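Local coordinates for protein profilin II (Homo sapiens, PDB 1D1J) that binds actin and poly-L-proline, and so probably links actin assembly to proline-rich partner proteins, at residues A[121-124]-A[125-128]; A[74-77]-A[78-81]; A[56-60]-A[61-65]. All blocks are in the same frame, centred on the assembly; numbering follows the deposited sequence.

Interaction 1 of 3, residues A[121-124]-A[125-128]; sequences GTLN and KKAY
Lys125 and Asn124 meet through their polar ends on one flank of helix 120-136. The lysine chain, bent at its second and fourth torsions (chi2 -55°, chi4 -66°), curls back until NZ lies 3.0 Å from Asn124 OD1, donating to it from above the amide plane. That OD1 also accepts from Lys125 of the second subunit, and Lys125 NZ in turn reaches Asn124 and Asp82 of that subunit, while Asn124 ND2 bonds Asp86 of its own chain. Both ends of the amide are thus held and its rotation is fixed. The tight part is the backbone: Lys125 N to Gly121 O (3.1 Å), Ala127 N to Leu123 O (2.9 Å) and Tyr128 N to Asn124 O (2.9 Å) are sound i to i+4 bonds of an ordinary alpha-helix, whereas Lys126 N to Thr122 O is weak. The looser side belongs to partly exposed Lys126, whose chain, extended up to its last torsion, brings CD to 4.4 Å from Leu123 CD2 before NZ pairs with Asp13. Helix 120-136, the C-terminal helix of the profilin fold, packs on Ala101 of the sheet through Leu123 and Ala127 and, in this assembly, meets a second copy through Thr122, Asn124 and Lys125.

Interaction 2 of 3, residues A[74-77]-A[78-81]; sequences RDSL and YVDG
Leu77 and Tyr78 send their side chains the same way, lying side by side in the turn that follows strand 68-76. Leu77 CB sits over one face of the tyrosine ring, and CD2 approaches its far half, 3.7 Å from Tyr78 CE2 and almost as near to CZ, so that the isobutyl group runs along the ring. The leucine reaches this place with CG swung anti to its amide nitrogen (chi1 -155°). Its neighbours Val102 and Met85 belong to the sheet, whereas the ring, packed also on Arg55 and Arg104, carries its OH to the carbonyl of Val51. Val79 packs against Ser76: its CG2 lies 3.6 Å from Ser76 CB and 3.4 Å from Ser76 O, while CG1 touches Ser76 CA and Asp75 O. The valine thus packs its methyls on Ser76 CB and on backbone carbonyls, by van der Waals contact, and His119 of the second subunit packs on the same valine. Asp75 governs the polar side. Its OD1 accepts from Leu77 N at 3.2 Å with a nearly straight N-H (161°), the amide arriving from above the carboxylate plane, which makes an Asx turn. One water accepts from Tyr78 N at 2.9 Å and donates a weak bond to Asp75 OD2, bridging carboxylate and backbone. Arg55 adds a salt bridge to OD1. A single carboxylate therefore serves one amide directly and, through a weakly bound water, the next, near the end of the strand, and the arginine would be expected to favour the ionised form of Asp75.

Interaction 3 of 3, residues A[56-60]-A[61-65]; sequences EGFFT and NGLTL
Phe58 holds CG between its own backbone nitrogen and carbonyl carbon; this chi1 of 46° sets the ring to one side, and it is CB that meets Leu63. The leucine side chain is folded by two torsions near +60°, bringing CD2 to 4.2 Å from Phe58 CB; the methyl comes to the ring obliquely. Val72 of strand 68-76 packs on both residues, joining the short helix to the sheet. The edge of the Phe58 ring is met in plane by Phe59 CE2. Thr60 OG1 reaches back to the N-cap residue and donates to Glu56 O at 2.9 Å from above the carbonyl plane. Two backbone amides, Phe59 N and Thr60 N, use the same oxygen, so three donors grip this carbonyl. At the other end Asn61 N bonds Gly57 O at 3.1 Å in the i to i+4 pattern. Gly62 then leaves the helix with positive phi (77°), a conformation that glycine adopts easily, and its carbonyl oxygen takes a CA-H...O contact from Phe58 CA at 3.5 Å. A helix 57-61 of little more than one turn, ended by a positive-phi glycine that passes the chain to strand 63-65, an outermost strand of the sheet within this chain, is a glycine-terminated helix-to-strand connection in the profilin fold.

How the interactions relate
The three contacts follow one another along the chain in the order 3, 2, 1; interactions 2 and 3 each include a strand of the antiparallel sheet, while interaction 1 lies on helix 120-136, which packs on it. Interactions 2 and 3 touch directly, with centres 16 Å apart: Asp75 CB lies 3.8 Å from Phe59 CZ, so the aspartate of the Asx turn rests on the short helix, and strands 63-65 and 68-76 are neighbours in the sheet. Interactions 1 and 2, with centres 13 Å apart, meet more lightly at Tyr128 CE1 and Gly81 O (4.2 Å). Both also face the second subunit, where Asp80 O of one copy accepts from Thr122 OG1 of the other. Interaction 3 stays about 11 Å from interaction 1 at their nearest atoms.

Interaction 1 of 3, residues A[121-124]-A[125-128]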
loop_
_atom_site.group_PDB
_atom_site.type_symbol
_atom_site.label_atom_id
_atom_site.label_comp_id
_atom_site.label_asym_id
_atom_site.label_seq_id
_atom_site.Cartn_x
_atom_site.Cartn_y
_atom_site.Cartn_z
ATOM N N GLY A 121 8.011 6.306 16.259
ATOM C CA GLY A 121 7.150 6.489 15.104
ATOM C C GLY A 121 7.873 6.147 13.816
ATOM O O GLY A 121 7.299 5.527 12.920
ATOM N N THR A 122 9.143 6.546 13.734
ATOM C CA THR A 122 9.997 6.274 12.572
ATOM C C THR A 122 10.118 4.763 12.357
ATOM O O THR A 122 9.911 4.268 11.246
ATOM C CB THR A 122 11.441 6.843 12.776
ATOM O OG1 THR A 122 11.387 8.265 12.945
ATOM C CG2 THR A 122 12.340 6.512 11.592
ATOM N N LEU A 123 10.451 4.052 13.437
ATOM C CA LEU A 123 10.635 2.600 13.420
ATOM C C LEU A 123 9.325 1.838 13.243
ATOM O O LEU A 123 9.300 0.781 12.609
ATOM C CB LEU A 123 11.344 2.137 14.702
ATOM C CG LEU A 123 12.715 2.772 14.947
ATOM C CD1 LEU A 123 13.189 2.487 16.354
ATOM C CD2 LEU A 123 13.724 2.288 13.910
ATOM N N ASN A 124 8.252 2.380 13.817
ATOM C CA ASN A 124 6.918 1.786 13.735
ATOM C C ASN A 124 6.481 1.713 12.271
ATOM O O ASN A 124 5.995 0.675 11.813
ATOM C CB ASN A 124 5.928 2.626 14.555
ATOM C CG ASN A 124 4.499 2.137 14.446
ATOM O OD1 ASN A 124 3.794 2.441 13.489
ATOM N ND2 ASN A 124 4.061 1.392 15.439
ATOM N N LYS A 125 6.692 2.807 11.538
ATOM C CA LYS A 125 6.318 2.874 10.130
ATOM C C LYS A 125 7.320 2.135 9.248
ATOM O O LYS A 125 6.977 1.681 8.153
ATOM C CB LYS A 125 6.147 4.324 9.671
ATOM C CG LYS A 125 5.040 5.075 10.396
ATOM C CD LYS A 125 3.720 4.343 10.309
ATOM C CE LYS A 125 2.637 5.088 11.067
ATOM N NZ LYS A 125 2.896 5.128 12.530
ATOM N N LYS A 126 8.553 2.004 9.733
ATOM C CA LYS A 126 9.594 1.283 8.999
ATOM C C LYS A 126 9.213 -0.215 8.980
ATOM O O LYS A 126 9.236 -0.868 7.932
ATOM C CB LYS A 126 10.940 1.478 9.690
ATOM C CG LYS A 126 12.109 0.896 8.945
ATOM C CD LYS A 126 13.401 1.213 9.679
ATOM C CE LYS A 126 14.589 0.775 8.854
ATOM N NZ LYS A 126 14.563 1.385 7.484
ATOM N N ALA A 127 8.856 -0.738 10.153
ATOM C CA ALA A 127 8.440 -2.126 10.297
ATOM C C ALA A 127 7.089 -2.300 9.581
ATOM O O ALA A 127 6.909 -3.231 8.802
ATOM C CB ALA A 127 8.309 -2.475 11.771
ATOM N N TYR A 128 6.170 -1.360 9.823
ATOM C CA TYR A 128 4.840 -1.374 9.213
ATOM C C TYR A 128 4.920 -1.443 7.696
ATOM O O TYR A 128 4.255 -2.274 7.077
ATOM C CB TYR A 128 4.041 -0.133 9.619
ATOM C CG TYR A 128 2.680 -0.046 8.957
ATOM C CD1 TYR A 128 1.607 -0.830 9.409
ATOM C CD2 TYR A 128 2.458 0.819 7.882
ATOM C CE1 TYR A 128 0.354 -0.747 8.813
ATOM C CE2 TYR A 128 1.208 0.909 7.274
ATOM C CZ TYR A 128 0.162 0.124 7.745
ATOM O OH TYR A 128 -1.075 0.212 7.155
#

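Interaction 2 of 3, residues A[74-77]-A[78-81]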
loop_
_atom_site.group_PDB
_atom_site.type_symbol
_atom_site.label_atom_id
_atom_site.label_comp_id
_atom_site.label_asym_id
_atom_site.label_seq_id
_atom_site.Cartn_x
_atom_site.Cartn_y
_atom_site.Cartn_z
ATOM N N ARG A 74 3.663 -0.020 23.204
ATOM C CA ARG A 74 2.336 -0.258 22.645
ATOM C C ARG A 74 2.245 -1.590 21.907
ATOM O O ARG A 74 3.190 -2.009 21.239
ATOM C CB ARG A 74 1.921 0.878 21.694
ATOM C CG ARG A 74 0.700 0.520 20.824
ATOM C CD ARG A 74 0.182 1.682 20.013
ATOM N NE ARG A 74 -0.267 2.750 20.895
ATOM C CZ ARG A 74 -0.976 3.801 20.502
ATOM N NH1 ARG A 74 -1.337 3.926 19.227
ATOM N NH2 ARG A 74 -1.262 4.761 21.378
ATOM N N ASP A 75 1.092 -2.241 22.028
ATOM C CA ASP A 75 0.847 -3.506 21.348
ATOM C C ASP A 75 -0.277 -3.343 20.324
ATOM O O ASP A 75 -1.429 -3.091 20.681
ATOM C CB ASP A 75 0.503 -4.617 22.348
ATOM C CG ASP A 75 0.098 -5.911 21.660
ATOM O OD1 ASP A 75 0.672 -6.235 20.599
ATOM O OD2 ASP A 75 -0.813 -6.599 22.157
ATOM N N SER A 76 0.084 -3.469 19.048
ATOM C CA SER A 76 -0.863 -3.355 17.934
ATOM C C SER A 76 -0.642 -4.539 16.994
ATOM O O SER A 76 -1.057 -4.512 15.839
ATOM C CB SER A 76 -0.614 -2.063 17.139
ATOM O OG SER A 76 -0.579 -0.918 17.968
ATOM N N LEU A 77 0.001 -5.582 17.510
ATOM C CA LEU A 77 0.330 -6.759 16.718
ATOM C C LEU A 77 -0.849 -7.503 16.087
ATOM O O LEU A 77 -0.760 -7.934 14.941
ATOM C CB LEU A 77 1.185 -7.724 17.538
ATOM C CG LEU A 77 2.060 -8.634 16.681
ATOM C CD1 LEU A 77 3.265 -7.852 16.175
ATOM C CD2 LEU A 77 2.500 -9.844 17.494
ATOM N N TYR A 78 -1.948 -7.638 16.822
ATOM C CA TYR A 78 -3.122 -8.346 16.316
ATOM C C TYR A 78 -4.355 -7.459 16.272
ATOM O O TYR A 78 -5.469 -7.953 16.092
ATOM C CB TYR A 78 -3.421 -9.582 17.179
ATOM C CG TYR A 78 -2.310 -10.614 17.201
ATOM C CD1 TYR A 78 -2.032 -11.387 16.076
ATOM C CD2 TYR A 78 -1.539 -10.814 18.346
ATOM C CE1 TYR A 78 -1.012 -12.333 16.087
ATOM C CE2 TYR A 78 -0.520 -11.752 18.368
ATOM C CZ TYR A 78 -0.261 -12.509 17.238
ATOM O OH TYR A 78 0.750 -13.432 17.250
ATOM N N VAL A 79 -4.168 -6.152 16.446
ATOM C CA VAL A 79 -5.302 -5.236 16.423
ATOM C C VAL A 79 -5.672 -4.905 14.980
ATOM O O VAL A 79 -4.827 -4.960 14.084
ATOM C CB VAL A 79 -5.025 -3.923 17.245
ATOM C CG1 VAL A 79 -4.535 -4.254 18.662
ATOM C CG2 VAL A 79 -4.044 -3.024 16.519
ATOM N N ASP A 80 -6.940 -4.566 14.768
ATOM C CA ASP A 80 -7.456 -4.221 13.444
ATOM C C ASP A 80 -6.651 -3.124 12.740
ATOM O O ASP A 80 -6.308 -2.107 13.341
ATOM C CB ASP A 80 -8.934 -3.790 13.539
ATOM C CG ASP A 80 -9.883 -4.945 13.942
ATOM O OD1 ASP A 80 -9.450 -6.120 13.992
ATOM O OD2 ASP A 80 -11.074 -4.660 14.204
ATOM N N GLY A 81 -6.328 -3.352 11.472
ATOM C CA GLY A 81 -5.590 -2.360 10.706
ATOM C C GLY A 81 -4.135 -2.101 11.068
ATOM O O GLY A 81 -3.509 -1.215 10.483
HETATM O O HOH W 1 -2.140 -7.000 19.616
#

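Interaction 3 of 3, residues A[56-60]-A[61-65]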
loop_
_atom_site.group_PDB
_atom_site.type_symbol
_atom_site.label_atom_id
_atom_site.label_comp_id
_atom_site.label_asym_id
_atom_site.label_seq_id
_atom_site.Cartn_x
_atom_site.Cartn_y
_atom_site.Cartn_z
ATOM N N GLU A 56 -0.839 -8.929 27.904
ATOM C CA GLU A 56 -0.728 -8.139 29.131
ATOM C C GLU A 56 0.480 -8.533 29.980
ATOM O O GLU A 56 1.020 -7.714 30.727
ATOM C CB GLU A 56 -2.014 -8.267 29.956
ATOM N N GLY A 57 0.914 -9.781 29.848
ATOM C CA GLY A 57 2.046 -10.254 30.624
ATOM C C GLY A 57 3.333 -9.504 30.352
ATOM O O GLY A 57 4.139 -9.307 31.263
ATOM N N PHE A 58 3.536 -9.086 29.105
ATOM C CA PHE A 58 4.751 -8.351 28.762
ATOM C C PHE A 58 4.743 -6.882 29.166
ATOM O O PHE A 58 5.785 -6.251 29.200
ATOM C CB PHE A 58 5.144 -8.526 27.284
ATOM C CG PHE A 58 4.009 -8.375 26.305
ATOM C CD1 PHE A 58 3.132 -7.293 26.375
ATOM C CD2 PHE A 58 3.849 -9.302 25.277
ATOM C CE1 PHE A 58 2.108 -7.141 25.432
ATOM C CE2 PHE A 58 2.830 -9.158 24.332
ATOM C CZ PHE A 58 1.961 -8.076 24.407
ATOM N N PHE A 59 3.568 -6.327 29.446
ATOM C CA PHE A 59 3.473 -4.935 29.885
ATOM C C PHE A 59 3.833 -4.898 31.366
ATOM O O PHE A 59 4.471 -3.961 31.843
ATOM C CB PHE A 59 2.049 -4.397 29.713
ATOM C CG PHE A 59 1.721 -3.953 28.312
ATOM C CD1 PHE A 59 2.308 -2.809 27.773
ATOM C CD2 PHE A 59 0.783 -4.647 27.548
ATOM C CE1 PHE A 59 1.963 -2.367 26.487
ATOM C CE2 PHE A 59 0.434 -4.213 26.265
ATOM C CZ PHE A 59 1.021 -3.071 25.738
ATOM N N THR A 60 3.421 -5.947 32.074
ATOM C CA THR A 60 3.647 -6.084 33.511
ATOM C C THR A 60 5.092 -6.440 33.852
ATOM O O THR A 60 5.689 -5.836 34.741
ATOM C CB THR A 60 2.738 -7.198 34.124
ATOM O OG1 THR A 60 1.410 -7.114 33.579
ATOM C CG2 THR A 60 2.670 -7.058 35.650
ATOM N N ASN A 61 5.645 -7.405 33.122
ATOM C CA ASN A 61 7.002 -7.892 33.374
ATOM C C ASN A 61 8.022 -7.612 32.276
ATOM O O ASN A 61 9.196 -7.950 32.428
ATOM C CB ASN A 61 6.962 -9.409 33.637
ATOM C CG ASN A 61 5.912 -9.801 34.682
ATOM O OD1 ASN A 61 4.788 -10.197 34.343
ATOM N ND2 ASN A 61 6.276 -9.683 35.959
ATOM N N GLY A 62 7.588 -7.002 31.174
ATOM C CA GLY A 62 8.504 -6.731 30.078
ATOM C C GLY A 62 8.790 -7.990 29.268
ATOM O O GLY A 62 8.151 -9.029 29.468
ATOM N N LEU A 63 9.718 -7.875 28.320
ATOM C CA LEU A 63 10.140 -8.985 27.462
ATOM C C LEU A 63 11.621 -8.813 27.094
ATOM O O LEU A 63 12.221 -7.771 27.380
ATOM C CB LEU A 63 9.268 -9.078 26.190
ATOM C CG LEU A 63 9.071 -7.909 25.203
ATOM C CD1 LEU A 63 10.359 -7.545 24.469
ATOM C CD2 LEU A 63 7.994 -8.295 24.195
ATOM N N THR A 64 12.225 -9.842 26.506
ATOM C CA THR A 64 13.627 -9.754 26.108
ATOM C C THR A 64 13.808 -10.148 24.650
ATOM O O THR A 64 13.024 -10.922 24.099
ATOM C CB THR A 64 14.570 -10.621 27.002
ATOM O OG1 THR A 64 14.176 -11.995 26.938
ATOM C CG2 THR A 64 14.540 -10.144 28.454
ATOM N N LEU A 65 14.837 -9.576 24.032
ATOM C CA LEU A 65 15.174 -9.832 22.636
ATOM C C LEU A 65 16.672 -10.070 22.608
ATOM O O LEU A 65 17.453 -9.151 22.854
ATOM C CB LEU A 65 14.816 -8.616 21.776
ATOM C CG LEU A 65 13.324 -8.317 21.623
ATOM C CD1 LEU A 65 13.125 -6.955 20.983
ATOM C CD2 LEU A 65 12.672 -9.416 20.795
#